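Local coordinates for hypothetical protein (Parabacteroides merdae, PDB 4OO3) that is of unknown function but is probably an NAD(P)-dependent oxidoreductase, pairing a Rossmann-fold nucleotide-binding domain with a putative oxidoreductase C-terminal domain, at residues Ala168-Leu174 against Met321-Ala326; Glu341-Ala346 against Gly381-Val385. One frame throughout, in Å; residues are numbered along the deposited sequence.

Contact 1. Residues Ala168-Leu174 against Met321-Ala326; sequences AVYGEQL and MKGSKA
Y170 to L174, the chain leaving helix 167-170, clasps the end of strand 316-322 and the turn G323-K325 that leads into strand 326-332, where two inner strands of the mixed sheet are joined, mostly through backbone hydrogen bonds. The Y170 carbonyl accepts K325 N, which lies 2.9 Å from O and 40° above the carbonyl plane, and more weakly A326 N. Further on, E172 is held twice by S324: its N reaches S324 OG at 2.7 Å in a nearly straight bond, and its O takes S324 N, also at 2.7 Å. L174 N then bonds to K322 O. The clasped residues thus belong to a β-hairpin, and a single bridge pairs Q173 with G323. Two glycines permit this closeness: a β-carbon on G171 would collide with K325 N and S324 OG, and one on G323 with the Y170 carbonyl oxygen.

The Y170 ring lies against the backbone of M321 to G323. With CG anti to the backbone N (chi1 -167°), the ring comes back toward the hairpin although its β-carbon points away, and one face receives G323 CA in a CH-pi contact, 3.6 Å from the ring centroid. At the ring's far end, the methyl CE of selenomethionine M321 packs 3.4 Å from OH. The hydroxyl donates to Q173 OE1 at 2.7 Å, while Q173 NE2 bonds to L174 O along a lone pair, so both ends of the carboxamide are fixed. Replacing Y170 with an alanine would probably open a gap over G323 CA and leave Q173 OE1 without this donor. The K325 chain runs past G171 CA with its CG, and A326 CB packs against V169 O, which also hydrogen-bonds to the hydroxyl of Y355 in helix 352-369.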
loop_
_atom_site.group_PDB
_atom_site.type_symbol
_atom_site.label_atom_id
_atom_site.label_comp_id
_atom_site.label_asym_id
_atom_site.label_seq_id
_atom_site.Cartn_x
_atom_site.Cartn_y
_atom_site.Cartn_z
ATOM N N ALA A 168 4.003 29.697 -1.390
ATOM C CA ALA A 168 4.233 30.428 -2.631
ATOM C C ALA A 168 3.788 29.627 -3.853
ATOM O O ALA A 168 3.324 30.193 -4.844
ATOM C CB ALA A 168 5.702 30.801 -2.750
ATOM N N VAL A 169 3.927 28.307 -3.775
ATOM C CA VAL A 169 3.539 27.420 -4.871
ATOM C C VAL A 169 2.065 26.998 -4.789
ATOM O O VAL A 169 1.311 27.191 -5.737
ATOM C CB VAL A 169 4.437 26.162 -4.884
ATOM C CG1 VAL A 169 4.049 25.231 -6.017
ATOM C CG2 VAL A 169 5.900 26.562 -4.997
ATOM N N TYR A 170 1.667 26.435 -3.649
ATOM C CA TYR A 170 0.359 25.768 -3.493
ATOM C C TYR A 170 -0.738 26.676 -2.936
ATOM O O TYR A 170 -1.918 26.548 -3.295
ATOM C CB TYR A 170 0.524 24.582 -2.544
ATOM C CG TYR A 170 -0.631 23.596 -2.486
ATOM C CD1 TYR A 170 -1.107 22.983 -3.635
ATOM C CD2 TYR A 170 -1.190 23.223 -1.269
ATOM C CE1 TYR A 170 -2.136 22.059 -3.580
ATOM C CE2 TYR A 170 -2.211 22.293 -1.202
ATOM C CZ TYR A 170 -2.684 21.716 -2.363
ATOM O OH TYR A 170 -3.699 20.794 -2.306
ATOM N N GLY A 171 -0.340 27.584 -2.050
ATOM C CA GLY A 171 -1.281 28.378 -1.289
ATOM C C GLY A 171 -1.734 27.571 -0.096
ATOM O O GLY A 171 -0.969 26.790 0.458
ATOM N N GLU A 172 -2.986 27.760 0.295
ATOM C CA GLU A 172 -3.576 27.047 1.418
ATOM C C GLU A 172 -4.303 25.837 0.847
ATOM O O GLU A 172 -4.701 25.852 -0.319
ATOM C CB GLU A 172 -4.552 27.980 2.137
ATOM C CG GLU A 172 -4.986 27.557 3.530
ATOM C CD GLU A 172 -6.068 28.475 4.091
ATOM O OE1 GLU A 172 -5.879 29.713 4.081
ATOM O OE2 GLU A 172 -7.115 27.963 4.538
ATOM N N GLN A 173 -4.470 24.794 1.654
ATOM C CA GLN A 173 -5.225 23.613 1.230
ATOM C C GLN A 173 -6.724 23.937 1.213
ATOM O O GLN A 173 -7.299 24.321 2.235
ATOM C CB GLN A 173 -4.950 22.421 2.163
ATOM C CG GLN A 173 -5.823 21.189 1.919
ATOM C CD GLN A 173 -5.605 20.567 0.553
ATOM O OE1 GLN A 173 -4.486 20.197 0.212
ATOM N NE2 GLN A 173 -6.679 20.439 -0.236
ATOM N N LEU A 174 -7.356 23.779 0.057
ATOM C CA LEU A 174 -8.787 24.022 -0.032
ATOM C C LEU A 174 -9.545 22.856 0.579
ATOM O O LEU A 174 -9.027 21.741 0.656
ATOM C CB LEU A 174 -9.201 24.257 -1.483
ATOM C CG LEU A 174 -8.518 25.452 -2.150
ATOM C CD1 LEU A 174 -9.062 25.675 -3.549
ATOM C CD2 LEU A 174 -8.687 26.706 -1.310
HETATM N N MSE A 321 -4.746 17.572 -6.035
HETATM C CA MSE A 321 -4.890 18.168 -4.706
HETATM C C MSE A 321 -4.920 19.654 -4.929
HETATM O O MSE A 321 -3.997 20.232 -5.503
HETATM C CB MSE A 321 -3.870 17.675 -3.678
HETATM C CG MSE A 321 -2.409 17.711 -4.084
HETATM SE SE MSE A 321 -1.343 16.921 -2.613
HETATM C CE MSE A 321 -1.559 18.349 -1.282
ATOM N N LYS A 322 -6.013 20.272 -4.490
ATOM C CA LYS A 322 -6.334 21.639 -4.862
ATOM C C LYS A 322 -5.933 22.602 -3.764
ATOM O O LYS A 322 -6.409 22.502 -2.639
ATOM C CB LYS A 322 -7.830 21.763 -5.174
ATOM C CG LYS A 322 -8.261 20.888 -6.344
ATOM C CD LYS A 322 -9.524 21.390 -7.018
ATOM C CE LYS A 322 -10.721 21.242 -6.101
ATOM N NZ LYS A 322 -12.003 21.095 -6.847
ATOM N N GLY A 323 -5.022 23.513 -4.099
ATOM C CA GLY A 323 -4.596 24.571 -3.185
ATOM C C GLY A 323 -5.165 25.892 -3.650
ATOM O O GLY A 323 -5.581 26.016 -4.803
ATOM N N SER A 324 -5.184 26.881 -2.761
ATOM C CA SER A 324 -5.743 28.202 -3.079
ATOM C C SER A 324 -5.009 28.906 -4.232
ATOM O O SER A 324 -5.594 29.747 -4.917
ATOM C CB SER A 324 -5.778 29.095 -1.832
ATOM O OG SER A 324 -4.473 29.355 -1.349
ATOM N N LYS A 325 -3.741 28.556 -4.453
ATOM C CA LYS A 325 -2.975 29.104 -5.580
ATOM C C LYS A 325 -2.890 28.162 -6.773
ATOM O O LYS A 325 -2.872 28.613 -7.919
ATOM C CB LYS A 325 -1.557 29.461 -5.147
ATOM C CG LYS A 325 -1.469 30.633 -4.189
ATOM C CD LYS A 325 -0.023 31.076 -4.039
ATOM C CE LYS A 325 0.176 31.966 -2.827
ATOM N NZ LYS A 325 -0.513 33.271 -2.995
ATOM N N ALA A 326 -2.826 26.858 -6.516
ATOM C CA ALA A 326 -2.578 25.904 -7.589
ATOM C C ALA A 326 -3.062 24.501 -7.281
ATOM O O ALA A 326 -3.103 24.090 -6.121
ATOM C CB ALA A 326 -1.089 25.871 -7.908
#

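Contact 2. Residues Glu341-Ala346 against Gly381-Val385; sequences ELFVEA and GVWQV
V344 and W383 face each other as a hydrogen-bonded pair of two antiparallel strands, neighbours in the mixed β-sheet of the C-terminal domain. V344 N meets W383 O at 2.7 Å and W383 N returns to V344 O at 2.8 Å, both bonds nearly straight. V385 N to L342 O and A346 N to G381 O continue the pairing on either side.

On the face carrying F343, E345, V382 and Q384, the F343 ring and the Q384 side chain meet at a slant, their ring and amide planes 51° apart, with CE2 3.5 Å from Q384 CB and an off-centre CH-pi contact from Q384 CG. With CG anti to the backbone N (chi1 178°) and the chain extended beyond it, Q384 runs past F343 and brings NE2 to E341. E345 and V382 lie alongside one another, CG to CG1. Beyond the pair, R331 of the adjoining strand salt-bridges E345 and makes a cation-pi contact with F343. On the other face, L342 CG packs 3.9 Å from V385 CG2, and the edge of the W383 indole comes near V344 O; helix 155-164 covers L342 and V344, while helix 352-369 meets V344 and W383.

At the start of strand 341-346, Q384 NE2 bonds weakly to E341 OE1, and a water fixes the same oxygen: it accepts from L342 N and donates to E341 OE1 and, at 2.7 Å, to V385 O.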
loop_
_atom_site.group_PDB
_atom_site.type_symbol
_atom_site.label_atom_id
_atom_site.label_comp_id
_atom_site.label_asym_id
_atom_site.label_seq_id
_atom_site.Cartn_x
_atom_site.Cartn_y
_atom_site.Cartn_z
ATOM N N GLU A 341 3.604 11.374 -13.892
ATOM C CA GLU A 341 4.200 12.684 -14.102
ATOM C C GLU A 341 3.413 13.697 -13.294
ATOM O O GLU A 341 2.186 13.617 -13.219
ATOM C CB GLU A 341 4.170 13.085 -15.584
ATOM C CG GLU A 341 4.954 12.178 -16.529
ATOM C CD GLU A 341 6.452 12.131 -16.251
ATOM O OE1 GLU A 341 6.971 13.011 -15.531
ATOM O OE2 GLU A 341 7.118 11.201 -16.757
ATOM N N LEU A 342 4.130 14.651 -12.704
ATOM C CA LEU A 342 3.549 15.658 -11.817
ATOM C C LEU A 342 3.438 17.005 -12.531
ATOM O O LEU A 342 4.350 17.404 -13.256
ATOM C CB LEU A 342 4.417 15.791 -10.557
ATOM C CG LEU A 342 4.059 16.842 -9.498
ATOM C CD1 LEU A 342 2.645 16.681 -8.954
ATOM C CD2 LEU A 342 5.080 16.769 -8.370
ATOM N N PHE A 343 2.313 17.694 -12.325
ATOM C CA PHE A 343 2.083 19.021 -12.894
ATOM C C PHE A 343 1.634 20.036 -11.840
ATOM O O PHE A 343 0.938 19.691 -10.888
ATOM C CB PHE A 343 1.032 18.944 -14.008
ATOM C CG PHE A 343 1.442 18.088 -15.175
ATOM C CD1 PHE A 343 1.281 16.714 -15.132
ATOM C CD2 PHE A 343 1.986 18.660 -16.318
ATOM C CE1 PHE A 343 1.665 15.922 -16.199
ATOM C CE2 PHE A 343 2.366 17.873 -17.395
ATOM C CZ PHE A 343 2.203 16.502 -17.336
ATOM N N VAL A 344 2.046 21.289 -12.029
ATOM C CA VAL A 344 1.574 22.424 -11.241
ATOM C C VAL A 344 0.675 23.274 -12.129
ATOM O O VAL A 344 1.107 23.755 -13.174
ATOM C CB VAL A 344 2.747 23.307 -10.763
ATOM C CG1 VAL A 344 2.233 24.546 -10.029
ATOM C CG2 VAL A 344 3.699 22.504 -9.886
ATOM N N GLU A 345 -0.572 23.462 -11.712
ATOM C CA GLU A 345 -1.551 24.193 -12.508
ATOM C C GLU A 345 -2.104 25.349 -11.696
ATOM O O GLU A 345 -2.775 25.137 -10.689
ATOM C CB GLU A 345 -2.679 23.255 -12.943
ATOM C CG GLU A 345 -2.177 21.920 -13.470
ATOM C CD GLU A 345 -3.211 21.160 -14.288
ATOM O OE1 GLU A 345 -4.415 21.489 -14.205
ATOM O OE2 GLU A 345 -2.811 20.232 -15.015
ATOM N N ALA A 346 -1.812 26.572 -12.117
ATOM C CA ALA A 346 -2.286 27.737 -11.386
ATOM C C ALA A 346 -3.799 27.805 -11.465
ATOM O O ALA A 346 -4.396 27.387 -12.461
ATOM C CB ALA A 346 -1.670 29.009 -11.937
ATOM N N GLY A 381 0.029 28.815 -17.305
ATOM C CA GLY A 381 -0.508 28.413 -16.012
ATOM C C GLY A 381 -0.355 26.930 -15.699
ATOM O O GLY A 381 -0.938 26.451 -14.725
ATOM N N VAL A 382 0.424 26.206 -16.511
ATOM C CA VAL A 382 0.640 24.764 -16.328
ATOM C C VAL A 382 2.114 24.375 -16.528
ATOM O O VAL A 382 2.649 24.498 -17.633
ATOM C CB VAL A 382 -0.224 23.927 -17.291
ATOM C CG1 VAL A 382 -0.086 22.442 -16.969
ATOM C CG2 VAL A 382 -1.684 24.358 -17.218
ATOM N N TRP A 383 2.748 23.896 -15.455
ATOM C CA TRP A 383 4.153 23.473 -15.473
ATOM C C TRP A 383 4.298 22.002 -15.111
ATOM O O TRP A 383 3.767 21.554 -14.094
ATOM C CB TRP A 383 4.972 24.284 -14.468
ATOM C CG TRP A 383 5.141 25.723 -14.835
ATOM C CD1 TRP A 383 6.206 26.287 -15.472
ATOM C CD2 TRP A 383 4.216 26.782 -14.584
ATOM N NE1 TRP A 383 6.001 27.633 -15.635
ATOM C CE2 TRP A 383 4.785 27.964 -15.099
ATOM C CE3 TRP A 383 2.957 26.848 -13.972
ATOM C CZ2 TRP A 383 4.141 29.202 -15.021
ATOM C CZ3 TRP A 383 2.314 28.085 -13.896
ATOM C CH2 TRP A 383 2.910 29.243 -14.418
ATOM N N GLN A 384 5.025 21.253 -15.936
ATOM C CA GLN A 384 5.398 19.890 -15.592
ATOM C C GLN A 384 6.667 19.896 -14.744
ATOM O O GLN A 384 7.602 20.636 -15.034
ATOM C CB GLN A 384 5.641 19.058 -16.847
ATOM C CG GLN A 384 6.081 17.634 -16.535
ATOM C CD GLN A 384 5.912 16.682 -17.700
ATOM O OE1 GLN A 384 5.354 17.037 -18.740
ATOM N NE2 GLN A 384 6.394 15.456 -17.529
ATOM N N VAL A 385 6.698 19.051 -13.718
ATOM C CA VAL A 385 7.887 18.872 -12.894
ATOM C C VAL A 385 8.786 17.824 -13.530
ATOM O O VAL A 385 8.515 16.635 -13.453
ATOM C CB VAL A 385 7.538 18.446 -11.454
ATOM C CG1 VAL A 385 8.803 18.294 -10.609
ATOM C CG2 VAL A 385 6.596 19.455 -10.809
HETATM O O HOH W 1 6.636 14.683 -13.425
#

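From the N terminus, the chain passes through the predicted NAD-binding Rossmann region before contact 1 closes a long loop, where the hairpin at 321-326 returns to residues 168-174, at the end of helix 167-170. Strand 326-332 then runs on to 341-346, where contact 2 opens; it closes a shorter excursion containing helix 352-369 and strand 374-379. The two loops follow in series, neither nested nor crossing, and both contacts reach the same sheet, in which strands 316-322, 326-332, 341-346 and 382-386 lie in that order. The contacts meet where A326 CB packs 3.3 Å from E345 O. Helices 155-164 and 352-369 each touch side chains of both contacts.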